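Phosphotriesterase family protein (Listeria monocytogenes serotype 4b str. H7858, PDB 3PNZ) is a lactonase of the amidohydrolase fold that probably uses its zinc centre to hydrolyse phosphorylated sugar lactones. Local coordinates at residues 130-135 with 174-179; 96-101 with 118-123; 169-174 with 202-207. All coordinates share one frame; numbering follows the deposited sequence.

Interaction 1 (130-135 with 174-179); sequences KLTEFV and ARAHHE
Thr132 OG1 is the polar atom around which this helix pair closes: it rests against CB of Arg175 at 3.7 Å, and its single hydroxyl hydrogen is shared between two backbone carbonyls, Thr128 O in its own helix and Ala172 O in the facing one. The hydroxyl can therefore tie the two helices together even though no hydrogen bond links 130-135 with 174-179 directly. The chi1 of -65° that sets OG1 beside its own backbone N swings CG2 anti to that N, and the methyl lands 3.6 Å from Ala176 N, at the point where the helices come nearest. One turn on, Val135 CG1 meets the Ala176 methyl at 3.5 Å; with so small a side chain at 176, the CA atoms of Thr132 and Ala176 are only 5.2 Å apart. Arg175 touches mainly with its CB, its extended chain leading away to a salt bridge from NE to Glu204. Glu179 OE2 comes to 4.3 Å from Thr132 CG2, a loose contact. The short axes approach to 8.6 Å and cross at -53°. Helices 128-140 and 164-180 precede and follow strand 150-152 in the chain, and inward Val135 packs on Val153, just beyond that strand.

Interaction 2 (96-101 with 118-123); sequences NKSFLW and TYYEWI. With PO4 (phosphate ion), chain K.
Thr118, at the N-cap of helix 119-124, brings its CB 3.6 Å from Trp101 O, while its OG1 turns back to accept from Glu121 N at 3.1 Å. Tyr119 follows with its CB 3.7 Å from Trp101 CB. At Tyr120 the backbone joins in: its N donates to Trp101 O over 2.9 Å (N-H...O 149°), tilted from the carbonyl plane, so the Trp101 carbonyl sits at the helix's N-terminal end, where the dipole would probably favour it. The Tyr120 ring lies flat over Trp101 CB, a CH-pi contact of 3.6 Å to the ring centroid, and takes the indole edge on the same face in a T-shaped stack (planes at 80°). Its OH reaches to 3.0 Å from Ser98 O. A turn later Ile123 drops CD1 squarely onto the indole, 3.5 Å from the centroid of the six-membered ring. With CG anti to its carbonyl carbon (chi1 -61°), Trp101 lays the indole between that methyl and Ser98 CA on the opposite face. Asp70 accepts from Trp101 NE1, fixing the ring's rotation. At the other end of 96-101, Asn96 ND2 and Lys97 NZ bind a phosphate ion, NZ meeting both O2 and O4 at 2.7 Å; though probably from the crystallisation liquor, it may mark where a substrate phosphate could bind. Asn96 also touches the zinc ligand His187. A capped helix thus backs the loop after strand 88-92, one of the loops that, in TIM-barrel amidohydrolases, surround the metal site.

Interaction 3 (169-174 with 202-207); sequences TIRAVA and KQENIP
The guanidinium of Arg171 and the amide of Gln203 lie nearly coplanar, 14° apart, and meet edge to edge: OE1 of Gln203 is gripped end-on by both terminal nitrogens, NH2 at 2.8 Å and NH1 at 3.1 Å. Both donors also lie in the amide's carbonyl plane, so the two flat groups hold each other's rotation. The carboxylate of Glu204, turned 63° from the guanidinium, also places an oxygen in its plane, but at the other side of NH1. Its OE2 receives the second hydrogen of NH1 at 2.9 Å along a fairly straight bond, using the anti lone pair; this is the salt bridge of the contact. OE1 pairs with Arg175 NE and OE2 also lies close to Arg175 NH2, so both arginines hold the carboxylate. Glu204 is bent at its second torsion (chi2 -70°), which folds the carboxylate back across the extended arginine chain, with OE2 3.3 Å from Arg171 CD. Glu167, one turn earlier, pairs with NH2 of Arg171, giving it a second acceptor besides Gln203. Below this polar cluster the packing is apolar: the Ala174 methyl touches Glu204 CB at 3.7 Å and Ile206 CG1 at 3.8 Å, and Ile206 CD1 lies against Ala174 O. Asn205, with positive phi, makes the turn that brings Ile206 inward, its N bonding back to Lys202 O while Ile206 N bonds to Leu201 O. That pair of bonds is a Schellman motif, here ending helix 194-203 against the neighbouring outer helix of the TIM barrel.

How the interactions relate
Along the chain, interaction 2 closes before the other two open, while interactions 1 and 3 alternate their segments. Interactions 1 and 3 are close neighbours, centres about 9 Å apart, both built on helix 164-180 and sharing Ala174; His178 of one probably hydrogen-bonds the carbonyl of Glu204 in the other. Interaction 2 lies about 17 Å from interaction 1 and 19 Å from interaction 3 (centre to centre), yet touches both: Trp122 packs on Leu131 and Phe134 of the next helix, and Trp101 on Thr169. Helix 164-180 is common ground: helices 128-140 and 194-203 pack on it directly, helix 119-124 touches it through Ile123, and the loop 96-101 through Trp101.

Interaction 1 (130-135 with 174-179)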
loop_
_atom_site.group_PDB
_atom_site.type_symbol
_atom_site.label_atom_id
_atom_site.label_comp_id
_atom_site.label_asym_id
_atom_site.label_seq_id
_atom_site.Cartn_x
_atom_site.Cartn_y
_atom_site.Cartn_z
ATOM N N LYS A 130 -7.903 -15.729 -15.707
ATOM C CA LYS A 130 -9.142 -15.155 -15.203
ATOM C C LYS A 130 -8.892 -14.282 -13.976
ATOM O O LYS A 130 -9.582 -13.292 -13.763
ATOM C CB LYS A 130 -10.160 -16.255 -14.893
ATOM C CG LYS A 130 -10.810 -16.846 -16.141
ATOM C CD LYS A 130 -11.623 -15.785 -16.864
ATOM C CE LYS A 130 -12.203 -16.307 -18.175
ATOM N NZ LYS A 130 -12.895 -15.221 -18.929
ATOM N N LEU A 131 -7.906 -14.646 -13.162
ATOM C CA LEU A 131 -7.524 -13.782 -12.051
ATOM C C LEU A 131 -6.941 -12.473 -12.590
ATOM O O LEU A 131 -7.221 -11.392 -12.066
ATOM C CB LEU A 131 -6.546 -14.496 -11.103
ATOM C CG LEU A 131 -7.156 -15.645 -10.288
ATOM C CD1 LEU A 131 -6.073 -16.359 -9.460
ATOM C CD2 LEU A 131 -8.285 -15.150 -9.392
ATOM N N THR A 132 -6.143 -12.571 -13.647
ATOM C CA THR A 132 -5.621 -11.381 -14.304
ATOM C C THR A 132 -6.775 -10.485 -14.769
ATOM O O THR A 132 -6.768 -9.287 -14.525
ATOM C CB THR A 132 -4.718 -11.744 -15.485
ATOM O OG1 THR A 132 -3.553 -12.433 -14.999
ATOM C CG2 THR A 132 -4.288 -10.484 -16.250
ATOM N N GLU A 133 -7.776 -11.078 -15.414
ATOM C CA GLU A 133 -8.927 -10.309 -15.891
ATOM C C GLU A 133 -9.583 -9.520 -14.763
ATOM O O GLU A 133 -9.958 -8.359 -14.938
ATOM C CB GLU A 133 -9.966 -11.219 -16.544
ATOM C CG GLU A 133 -9.492 -11.933 -17.789
ATOM C CD GLU A 133 -10.641 -12.570 -18.558
ATOM O OE1 GLU A 133 -11.813 -12.238 -18.261
ATOM O OE2 GLU A 133 -10.367 -13.399 -19.456
ATOM N N PHE A 134 -9.740 -10.168 -13.612
ATOM C CA PHE A 134 -10.324 -9.528 -12.441
ATOM C C PHE A 134 -9.538 -8.279 -12.026
ATOM O O PHE A 134 -10.117 -7.213 -11.786
ATOM C CB PHE A 134 -10.401 -10.516 -11.267
ATOM C CG PHE A 134 -10.572 -9.846 -9.939
ATOM C CD1 PHE A 134 -11.817 -9.401 -9.530
ATOM C CD2 PHE A 134 -9.479 -9.633 -9.110
ATOM C CE1 PHE A 134 -11.973 -8.759 -8.316
ATOM C CE2 PHE A 134 -9.629 -8.995 -7.893
ATOM C CZ PHE A 134 -10.875 -8.557 -7.496
ATOM N N VAL A 135 -8.218 -8.411 -11.949
ATOM C CA VAL A 135 -7.361 -7.301 -11.552
ATOM C C VAL A 135 -7.392 -6.194 -12.607
ATOM O O VAL A 135 -7.485 -5.016 -12.279
ATOM C CB VAL A 135 -5.905 -7.765 -11.305
ATOM C CG1 VAL A 135 -5.011 -6.581 -10.945
ATOM C CG2 VAL A 135 -5.860 -8.829 -10.204
ATOM N N ALA A 174 1.305 -9.630 -12.169
ATOM C CA ALA A 174 2.327 -9.244 -13.136
ATOM C C ALA A 174 1.699 -9.098 -14.524
ATOM O O ALA A 174 1.944 -8.131 -15.244
ATOM C CB ALA A 174 3.459 -10.262 -13.157
ATOM N N ARG A 175 0.866 -10.061 -14.881
ATOM C CA ARG A 175 0.229 -10.041 -16.191
ATOM C C ARG A 175 -0.804 -8.921 -16.295
ATOM O O ARG A 175 -0.996 -8.349 -17.372
ATOM C CB ARG A 175 -0.333 -11.423 -16.510
ATOM C CG ARG A 175 0.795 -12.450 -16.624
ATOM C CD ARG A 175 0.302 -13.881 -16.601
ATOM N NE ARG A 175 1.408 -14.798 -16.341
ATOM C CZ ARG A 175 1.292 -16.124 -16.328
ATOM N NH1 ARG A 175 0.115 -16.691 -16.569
ATOM N NH2 ARG A 175 2.356 -16.879 -16.077
ATOM N N ALA A 176 -1.441 -8.580 -15.178
ATOM C CA ALA A 176 -2.338 -7.425 -15.153
ATOM C C ALA A 176 -1.536 -6.145 -15.360
ATOM O O ALA A 176 -2.005 -5.208 -16.010
ATOM C CB ALA A 176 -3.136 -7.369 -13.851
ATOM N N HIS A 177 -0.321 -6.092 -14.816
ATOM C CA HIS A 177 0.531 -4.947 -15.103
ATOM C C HIS A 177 0.831 -4.845 -16.599
ATOM O O HIS A 177 0.802 -3.758 -17.177
ATOM C CB HIS A 177 1.865 -4.983 -14.368
ATOM C CG HIS A 177 2.869 -4.060 -14.983
ATOM N ND1 HIS A 177 2.897 -2.710 -14.709
ATOM C CD2 HIS A 177 3.815 -4.275 -15.927
ATOM C CE1 HIS A 177 3.841 -2.138 -15.436
ATOM N NE2 HIS A 177 4.410 -3.065 -16.186
ATOM N N HIS A 178 1.162 -5.967 -17.225
ATOM C CA HIS A 178 1.499 -5.914 -18.648
ATOM C C HIS A 178 0.346 -5.336 -19.471
ATOM O O HIS A 178 0.573 -4.610 -20.443
ATOM C CB HIS A 178 1.924 -7.279 -19.174
ATOM C CG HIS A 178 3.309 -7.668 -18.765
ATOM N ND1 HIS A 178 4.411 -6.894 -19.058
ATOM C CD2 HIS A 178 3.775 -8.746 -18.090
ATOM C CE1 HIS A 178 5.495 -7.476 -18.582
ATOM N NE2 HIS A 178 5.138 -8.603 -17.995
ATOM N N GLU A 179 -0.882 -5.644 -19.065
ATOM C CA GLU A 179 -2.072 -5.162 -19.780
ATOM C C GLU A 179 -2.419 -3.690 -19.511
ATOM O O GLU A 179 -2.847 -2.981 -20.427
ATOM C CB GLU A 179 -3.283 -6.057 -19.492
ATOM C CG GLU A 179 -3.130 -7.497 -19.998
ATOM C CD GLU A 179 -4.431 -8.295 -19.973
ATOM O OE1 GLU A 179 -5.471 -7.749 -19.546
ATOM O OE2 GLU A 179 -4.414 -9.476 -20.383
#

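Interaction 2 (96-101 with 118-123)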
loop_
_atom_site.group_PDB
_atom_site.type_symbol
_atom_site.label_atom_id
_atom_site.label_comp_id
_atom_site.label_asym_id
_atom_site.label_seq_id
_atom_site.Cartn_x
_atom_site.Cartn_y
_atom_site.Cartn_z
ATOM N N ASN A 96 -4.093 -9.049 -0.892
ATOM C CA ASN A 96 -3.275 -8.571 0.238
ATOM C C ASN A 96 -2.353 -9.635 0.842
ATOM O O ASN A 96 -1.152 -9.400 0.971
ATOM C CB ASN A 96 -4.163 -7.932 1.318
ATOM C CG ASN A 96 -3.367 -7.339 2.495
ATOM O OD1 ASN A 96 -3.941 -6.670 3.355
ATOM N ND2 ASN A 96 -2.062 -7.581 2.535
ATOM N N LYS A 97 -2.905 -10.794 1.212
ATOM C CA LYS A 97 -2.134 -11.866 1.860
ATOM C C LYS A 97 -3.000 -13.117 2.090
ATOM O O LYS A 97 -4.167 -12.998 2.453
ATOM C CB LYS A 97 -1.526 -11.384 3.188
ATOM C CG LYS A 97 -2.518 -10.726 4.145
ATOM C CD LYS A 97 -1.777 -9.937 5.211
ATOM C CE LYS A 97 -2.719 -9.175 6.117
ATOM N NZ LYS A 97 -1.969 -8.216 6.995
ATOM N N SER A 98 -2.421 -14.301 1.902
ATOM C CA SER A 98 -3.209 -15.533 1.793
ATOM C C SER A 98 -3.950 -15.985 3.049
ATOM O O SER A 98 -4.952 -16.691 2.938
ATOM C CB SER A 98 -2.368 -16.694 1.257
ATOM O OG SER A 98 -1.409 -17.115 2.215
ATOM N N PHE A 99 -3.489 -15.597 4.235
ATOM C CA PHE A 99 -4.208 -16.012 5.440
ATOM C C PHE A 99 -5.611 -15.403 5.495
ATOM O O PHE A 99 -6.527 -15.988 6.069
ATOM C CB PHE A 99 -3.392 -15.794 6.737
ATOM C CG PHE A 99 -3.440 -14.386 7.297
ATOM C CD1 PHE A 99 -4.585 -13.895 7.913
ATOM C CD2 PHE A 99 -2.311 -13.576 7.264
ATOM C CE1 PHE A 99 -4.618 -12.610 8.450
ATOM C CE2 PHE A 99 -2.337 -12.288 7.800
ATOM C CZ PHE A 99 -3.492 -11.807 8.393
ATOM N N LEU A 100 -5.785 -14.249 4.856
ATOM C CA LEU A 100 -7.096 -13.605 4.777
ATOM C C LEU A 100 -8.091 -14.397 3.937
ATOM O O LEU A 100 -9.298 -14.164 4.013
ATOM C CB LEU A 100 -6.967 -12.214 4.152
ATOM C CG LEU A 100 -6.152 -11.182 4.919
ATOM C CD1 LEU A 100 -5.938 -9.961 4.030
ATOM C CD2 LEU A 100 -6.871 -10.825 6.213
ATOM N N TRP A 101 -7.588 -15.310 3.120
ATOM C CA TRP A 101 -8.430 -15.947 2.107
ATOM C C TRP A 101 -9.430 -16.945 2.683
ATOM O O TRP A 101 -10.284 -17.465 1.961
ATOM C CB TRP A 101 -7.571 -16.586 1.014
ATOM C CG TRP A 101 -6.740 -15.565 0.301
ATOM C CD1 TRP A 101 -6.859 -14.204 0.398
ATOM C CD2 TRP A 101 -5.672 -15.810 -0.616
ATOM N NE1 TRP A 101 -5.922 -13.590 -0.397
ATOM C CE2 TRP A 101 -5.178 -14.553 -1.028
ATOM C CE3 TRP A 101 -5.073 -16.967 -1.120
ATOM C CZ2 TRP A 101 -4.120 -14.425 -1.924
ATOM C CZ3 TRP A 101 -4.019 -16.838 -2.017
ATOM C CH2 TRP A 101 -3.557 -15.574 -2.409
ATOM N N THR A 118 -15.430 -18.768 -0.264
ATOM C CA THR A 118 -14.287 -18.062 0.315
ATOM C C THR A 118 -13.319 -17.614 -0.779
ATOM O O THR A 118 -13.397 -18.075 -1.915
ATOM C CB THR A 118 -13.502 -18.982 1.258
ATOM O OG1 THR A 118 -12.958 -20.070 0.506
ATOM C CG2 THR A 118 -14.412 -19.532 2.359
ATOM N N TYR A 119 -12.396 -16.723 -0.433
ATOM C CA TYR A 119 -11.379 -16.310 -1.390
ATOM C C TYR A 119 -10.493 -17.480 -1.779
ATOM O O TYR A 119 -10.045 -17.572 -2.922
ATOM C CB TYR A 119 -10.500 -15.212 -0.806
ATOM C CG TYR A 119 -11.224 -13.940 -0.477
ATOM C CD1 TYR A 119 -11.437 -12.967 -1.448
ATOM C CD2 TYR A 119 -11.662 -13.688 0.815
ATOM C CE1 TYR A 119 -12.091 -11.791 -1.145
ATOM C CE2 TYR A 119 -12.312 -12.516 1.130
ATOM C CZ TYR A 119 -12.520 -11.569 0.148
ATOM O OH TYR A 119 -13.161 -10.400 0.467
ATOM N N TYR A 120 -10.214 -18.365 -0.825
ATOM C CA TYR A 120 -9.414 -19.541 -1.127
ATOM C C TYR A 120 -10.083 -20.345 -2.236
ATOM O O TYR A 120 -9.426 -20.778 -3.179
ATOM C CB TYR A 120 -9.243 -20.442 0.101
ATOM C CG TYR A 120 -7.988 -20.211 0.923
ATOM C CD1 TYR A 120 -8.073 -19.923 2.284
ATOM C CD2 TYR A 120 -6.724 -20.304 0.349
ATOM C CE1 TYR A 120 -6.930 -19.724 3.049
ATOM C CE2 TYR A 120 -5.572 -20.098 1.105
ATOM C CZ TYR A 120 -5.684 -19.812 2.455
ATOM O OH TYR A 120 -4.553 -19.617 3.219
ATOM N N GLU A 121 -11.390 -20.560 -2.113
ATOM C CA GLU A 121 -12.093 -21.365 -3.103
ATOM C C GLU A 121 -12.013 -20.691 -4.471
ATOM O O GLU A 121 -11.729 -21.337 -5.478
ATOM C CB GLU A 121 -13.548 -21.603 -2.704
ATOM C CG GLU A 121 -14.260 -22.581 -3.641
ATOM C CD GLU A 121 -15.731 -22.780 -3.311
ATOM O OE1 GLU A 121 -16.228 -23.911 -3.503
ATOM O OE2 GLU A 121 -16.390 -21.815 -2.865
ATOM N N TRP A 122 -12.259 -19.385 -4.487
ATOM C CA TRP A 122 -12.181 -18.591 -5.707
ATOM C C TRP A 122 -10.815 -18.716 -6.366
ATOM O O TRP A 122 -10.707 -19.080 -7.535
ATOM C CB TRP A 122 -12.493 -17.128 -5.392
ATOM C CG TRP A 122 -12.132 -16.143 -6.473
ATOM C CD1 TRP A 122 -12.346 -16.274 -7.819
ATOM C CD2 TRP A 122 -11.520 -14.861 -6.286
ATOM N NE1 TRP A 122 -11.891 -15.153 -8.480
ATOM C CE2 TRP A 122 -11.379 -14.273 -7.561
ATOM C CE3 TRP A 122 -11.061 -14.160 -5.166
ATOM C CZ2 TRP A 122 -10.809 -13.013 -7.744
ATOM C CZ3 TRP A 122 -10.493 -12.910 -5.348
ATOM C CH2 TRP A 122 -10.373 -12.349 -6.630
ATOM N N ILE A 123 -9.769 -18.425 -5.601
ATOM C CA ILE A 123 -8.423 -18.367 -6.145
ATOM C C ILE A 123 -7.921 -19.741 -6.579
ATOM O O ILE A 123 -7.254 -19.870 -7.604
ATOM C CB ILE A 123 -7.460 -17.688 -5.150
ATOM C CG1 ILE A 123 -7.877 -16.223 -4.969
ATOM C CG2 ILE A 123 -6.021 -17.807 -5.635
ATOM C CD1 ILE A 123 -7.243 -15.511 -3.784
HETATM P P PO4 K . -1.864 -5.222 5.971
HETATM O O1 PO4 K . -3.296 -4.958 5.564
HETATM O O2 PO4 K . -1.322 -6.339 5.119
HETATM O O3 PO4 K . -1.001 -4.010 5.763
HETATM O O4 PO4 K . -1.798 -5.560 7.440
#

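Interaction 3 (169-174 with 202-207)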
loop_
_atom_site.group_PDB
_atom_site.type_symbol
_atom_site.label_atom_id
_atom_site.label_comp_id
_atom_site.label_asym_id
_atom_site.label_seq_id
_atom_site.Cartn_x
_atom_site.Cartn_y
_atom_site.Cartn_z
ATOM N N THR A 169 -1.064 -15.801 -7.681
ATOM C CA THR A 169 -1.518 -14.407 -7.659
ATOM C C THR A 169 -0.426 -13.426 -8.094
ATOM O O THR A 169 -0.726 -12.405 -8.711
ATOM C CB THR A 169 -2.136 -13.967 -6.309
ATOM O OG1 THR A 169 -1.135 -13.982 -5.283
ATOM C CG2 THR A 169 -3.297 -14.877 -5.914
ATOM N N ILE A 170 0.832 -13.721 -7.781
ATOM C CA ILE A 170 1.908 -12.848 -8.244
ATOM C C ILE A 170 1.924 -12.808 -9.768
ATOM O O ILE A 170 2.020 -11.739 -10.368
ATOM C CB ILE A 170 3.309 -13.293 -7.753
ATOM C CG1 ILE A 170 3.352 -13.342 -6.220
ATOM C CG2 ILE A 170 4.383 -12.347 -8.310
ATOM C CD1 ILE A 170 4.725 -13.751 -5.669
ATOM N N ARG A 171 1.829 -13.980 -10.391
ATOM C CA ARG A 171 1.851 -14.049 -11.848
ATOM C C ARG A 171 0.614 -13.370 -12.448
ATOM O O ARG A 171 0.721 -12.676 -13.452
ATOM C CB ARG A 171 2.007 -15.499 -12.334
ATOM C CG ARG A 171 3.294 -16.146 -11.852
ATOM C CD ARG A 171 3.566 -17.498 -12.514
ATOM N NE ARG A 171 4.642 -18.211 -11.822
ATOM C CZ ARG A 171 5.935 -18.018 -12.051
ATOM N NH1 ARG A 171 6.331 -17.137 -12.961
ATOM N NH2 ARG A 171 6.841 -18.713 -11.373
ATOM N N ALA A 172 -0.543 -13.538 -11.812
ATOM C CA ALA A 172 -1.777 -12.901 -12.288
ATOM C C ALA A 172 -1.630 -11.378 -12.263
ATOM O O ALA A 172 -2.030 -10.679 -13.197
ATOM C CB ALA A 172 -2.963 -13.331 -11.435
ATOM N N VAL A 173 -1.042 -10.870 -11.187
ATOM C CA VAL A 173 -0.846 -9.431 -11.029
ATOM C C VAL A 173 0.215 -8.883 -11.984
ATOM O O VAL A 173 0.038 -7.806 -12.560
ATOM C CB VAL A 173 -0.499 -9.088 -9.568
ATOM C CG1 VAL A 173 -0.016 -7.656 -9.447
ATOM C CG2 VAL A 173 -1.719 -9.330 -8.692
ATOM N N ALA A 174 1.305 -9.630 -12.169
ATOM C CA ALA A 174 2.327 -9.244 -13.136
ATOM C C ALA A 174 1.699 -9.098 -14.524
ATOM O O ALA A 174 1.944 -8.131 -15.244
ATOM C CB ALA A 174 3.459 -10.262 -13.157
ATOM N N LYS A 202 10.805 -11.260 -12.234
ATOM C CA LYS A 202 11.768 -11.314 -13.331
ATOM C C LYS A 202 11.375 -12.372 -14.357
ATOM O O LYS A 202 11.516 -12.152 -15.558
ATOM C CB LYS A 202 13.183 -11.558 -12.805
ATOM C CG LYS A 202 13.796 -10.313 -12.198
ATOM C CD LYS A 202 15.021 -10.619 -11.357
ATOM C CE LYS A 202 16.090 -11.343 -12.135
ATOM N NZ LYS A 202 17.210 -11.722 -11.219
ATOM N N GLN A 203 10.872 -13.513 -13.890
ATOM C CA GLN A 203 10.364 -14.534 -14.805
ATOM C C GLN A 203 9.205 -13.996 -15.634
ATOM O O GLN A 203 9.004 -14.411 -16.777
ATOM C CB GLN A 203 9.898 -15.769 -14.037
ATOM C CG GLN A 203 11.005 -16.493 -13.284
ATOM C CD GLN A 203 10.446 -17.532 -12.340
ATOM O OE1 GLN A 203 9.258 -17.852 -12.387
ATOM N NE2 GLN A 203 11.296 -18.059 -11.464
ATOM N N GLU A 204 8.434 -13.087 -15.044
ATOM C CA GLU A 204 7.282 -12.498 -15.717
ATOM C C GLU A 204 7.642 -11.227 -16.490
ATOM O O GLU A 204 6.756 -10.493 -16.938
ATOM C CB GLU A 204 6.150 -12.212 -14.714
ATOM C CG GLU A 204 5.565 -13.481 -14.051
ATOM C CD GLU A 204 4.749 -14.343 -15.022
ATOM O OE1 GLU A 204 4.113 -13.769 -15.936
ATOM O OE2 GLU A 204 4.740 -15.594 -14.873
ATOM N N ASN A 205 8.939 -10.978 -16.629
ATOM C CA ASN A 205 9.448 -9.857 -17.418
ATOM C C ASN A 205 8.975 -8.490 -16.935
ATOM O O ASN A 205 8.660 -7.597 -17.746
ATOM C CB ASN A 205 9.110 -10.068 -18.892
ATOM C CG ASN A 205 9.721 -11.348 -19.439
ATOM O OD1 ASN A 205 10.928 -11.585 -19.294
ATOM N ND2 ASN A 205 8.891 -12.189 -20.055
ATOM N N ILE A 206 8.955 -8.324 -15.614
ATOM C CA ILE A 206 8.559 -7.063 -14.983
ATOM C C ILE A 206 9.781 -6.243 -14.577
ATOM O O ILE A 206 10.596 -6.685 -13.765
ATOM C CB ILE A 206 7.708 -7.327 -13.704
ATOM C CG1 ILE A 206 6.418 -8.088 -14.040
ATOM C CG2 ILE A 206 7.404 -6.017 -12.969
ATOM C CD1 ILE A 206 5.361 -7.265 -14.760
ATOM N N PRO A 207 9.929 -5.037 -15.149
ATOM C CA PRO A 207 10.988 -4.150 -14.660
ATOM C C PRO A 207 10.795 -3.846 -13.172
ATOM O O PRO A 207 9.712 -3.422 -12.759
ATOM C CB PRO A 207 10.794 -2.877 -15.497
ATOM C CG PRO A 207 10.093 -3.360 -16.755
ATOM C CD PRO A 207 9.162 -4.448 -16.258
#